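Local coordinates for nicotinate-nucleotide pyrophosphorylase (Francisella tularensis subsp. tularensis, PDB 3TQV), which probably catalyses the conversion of quinolinate and phosphoribosyl diphosphate into nicotinate ribonucleotide, carbon dioxide and diphosphate, a step of NAD biosynthesis, at residues 57-62 against 153-158. Residues are numbered along the deposited sequence; the frame is centred on the assembly and turned at random.
Sequences ILCGQD and KYAVRC
Cys59 reaches across to helix 149-159 and meets Tyr154, Ala155 and Cys158, three residues on one side of that helix, with its sulfur. With SG anti to the backbone N (chi1 -172°), the thiol extends from the loop to the Tyr154 ring, where Cys59 SG lies 3.6 Å from Tyr154 CD2 and about as near to CE2. The approach is oblique: SG sits 4.6 Å from the ring centroid and 60° off the ring normal, a sulfur-aromatic contact. The same Cys59 SG packs 3.9 Å from Ala155 CB, and 3.8 Å from Cys158 SG, too far for a disulfide. Cys158, one helical turn after Tyr154, lays its SG over one face of the tyrosine ring, offset toward the rim. Two residues before Cys59, at the end of strand 56-57, Ile57 places its CG2 branch 3.6 Å from Cys158 O, an apolar methyl against a backbone carbonyl. The contact joins the two parts of the quinolinate phosphoribosyltransferase fold: 57-62 belongs to the N-terminal domain, 153-158 to a helix of the C-terminal α/β-barrel domain. Outside the contact, Ile57 N and Cys59 N hydrogen-bond to Thr122 OG1 and Ser118 OG, respectively, of helix 100-130, holding the end of strand 56-57 and the loop after it against that helix. Gly60 is the N-cap residue of helix 61-71. Asp83 accepts hydrogen bonds from Gly60 N and Gln61 N and is also hydrogen-bonded to Tyr154 OH, tying the start of helix 61-71 to the far end of the tyrosine.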
loop_
_atom_site.group_PDB
_atom_site.type_symbol
_atom_site.label_atom_id
_atom_site.label_comp_id
_atom_site.label_asym_id
_atom_site.label_seq_id
_atom_site.Cartn_x
_atom_site.Cartn_y
_atom_site.Cartn_z
ATOM N N ILE B 57 -8.476 13.436 5.079
ATOM C CA ILE B 57 -7.373 14.028 5.835
ATOM C C ILE B 57 -6.141 14.053 4.952
ATOM O O ILE B 57 -5.587 13.008 4.615
ATOM C CB ILE B 57 -7.052 13.241 7.116
ATOM C CG1 ILE B 57 -8.291 13.118 8.013
ATOM C CG2 ILE B 57 -5.926 13.921 7.878
ATOM C CD1 ILE B 57 -8.823 14.465 8.531
ATOM N N LEU B 58 -5.727 15.250 4.563
ATOM C CA LEU B 58 -4.574 15.430 3.701
ATOM C C LEU B 58 -3.275 14.979 4.345
ATOM O O LEU B 58 -3.007 15.241 5.525
ATOM C CB LEU B 58 -4.450 16.895 3.284
ATOM C CG LEU B 58 -3.177 17.353 2.544
ATOM C CD1 LEU B 58 -2.893 16.476 1.316
ATOM C CD2 LEU B 58 -3.294 18.829 2.143
ATOM N N CYS B 59 -2.472 14.300 3.537
ATOM C CA CYS B 59 -1.122 13.893 3.895
ATOM C C CYS B 59 -0.331 13.688 2.595
ATOM O O CYS B 59 -0.808 13.051 1.651
ATOM C CB CYS B 59 -1.158 12.627 4.746
ATOM S SG CYS B 59 0.440 12.155 5.437
ATOM N N GLY B 60 0.863 14.257 2.519
ATOM C CA GLY B 60 1.649 14.127 1.307
ATOM C C GLY B 60 2.279 15.385 0.737
ATOM O O GLY B 60 3.048 15.291 -0.214
ATOM N N GLN B 61 1.957 16.548 1.299
ATOM C CA GLN B 61 2.615 17.804 0.912
ATOM C C GLN B 61 4.097 17.648 0.567
ATOM O O GLN B 61 4.505 17.934 -0.563
ATOM C CB GLN B 61 2.456 18.862 2.003
ATOM C CG GLN B 61 1.183 19.693 1.860
ATOM C CD GLN B 61 1.092 20.820 2.882
ATOM O OE1 GLN B 61 1.002 21.991 2.519
ATOM N NE2 GLN B 61 1.103 20.466 4.157
ATOM N N ASP B 62 4.886 17.193 1.542
ATOM C CA ASP B 62 6.331 16.995 1.362
ATOM C C ASP B 62 6.729 16.201 0.123
ATOM O O ASP B 62 7.669 16.572 -0.574
ATOM C CB ASP B 62 6.950 16.308 2.581
ATOM C CG ASP B 62 6.932 17.173 3.796
ATOM O OD1 ASP B 62 6.834 18.404 3.631
ATOM O OD2 ASP B 62 7.019 16.625 4.914
ATOM N N LYS B 153 3.765 6.078 9.561
ATOM C CA LYS B 153 3.738 6.549 10.939
ATOM C C LYS B 153 3.312 8.021 10.931
ATOM O O LYS B 153 2.508 8.469 11.750
ATOM C CB LYS B 153 5.126 6.404 11.565
ATOM C CG LYS B 153 5.623 4.964 11.715
ATOM C CD LYS B 153 4.915 4.264 12.856
ATOM C CE LYS B 153 5.446 2.872 13.112
ATOM N NZ LYS B 153 4.623 2.151 14.140
ATOM N N TYR B 154 3.853 8.763 9.975
ATOM C CA TYR B 154 3.488 10.156 9.795
ATOM C C TYR B 154 1.995 10.299 9.433
ATOM O O TYR B 154 1.271 11.094 10.038
ATOM C CB TYR B 154 4.399 10.815 8.743
ATOM C CG TYR B 154 4.072 12.252 8.471
ATOM C CD1 TYR B 154 4.287 13.225 9.434
ATOM C CD2 TYR B 154 3.527 12.644 7.249
ATOM C CE1 TYR B 154 3.972 14.541 9.196
ATOM C CE2 TYR B 154 3.211 13.969 6.996
ATOM C CZ TYR B 154 3.434 14.913 7.978
ATOM O OH TYR B 154 3.121 16.241 7.742
ATOM N N ALA B 155 1.527 9.527 8.458
ATOM C CA ALA B 155 0.121 9.592 8.079
ATOM C C ALA B 155 -0.757 9.324 9.285
ATOM O O ALA B 155 -1.751 10.000 9.507
ATOM C CB ALA B 155 -0.188 8.592 6.975
ATOM N N VAL B 156 -0.388 8.327 10.068
ATOM C CA VAL B 156 -1.221 7.944 11.190
ATOM C C VAL B 156 -1.292 9.092 12.196
ATOM O O VAL B 156 -2.369 9.432 12.687
ATOM C CB VAL B 156 -0.736 6.632 11.844
ATOM C CG1 VAL B 156 -1.427 6.419 13.162
ATOM C CG2 VAL B 156 -0.992 5.444 10.909
ATOM N N ARG B 157 -0.148 9.702 12.491
ATOM C CA ARG B 157 -0.138 10.901 13.312
ATOM C C ARG B 157 -1.014 11.974 12.673
ATOM O O ARG B 157 -1.847 12.572 13.351
ATOM C CB ARG B 157 1.287 11.404 13.523
ATOM C CG ARG B 157 2.079 10.607 14.559
ATOM C CD ARG B 157 1.581 10.879 15.969
ATOM N NE ARG B 157 1.504 12.312 16.188
ATOM C CZ ARG B 157 0.415 12.953 16.596
ATOM N NH1 ARG B 157 -0.700 12.279 16.865
ATOM N NH2 ARG B 157 0.451 14.272 16.747
ATOM N N CYS B 158 -0.851 12.193 11.368
ATOM C CA CYS B 158 -1.647 13.191 10.654
ATOM C C CYS B 158 -3.153 13.026 10.873
ATOM O O CYS B 158 -3.912 14.003 10.819
ATOM C CB CYS B 158 -1.329 13.186 9.158
ATOM S SG CYS B 158 0.194 14.046 8.749
#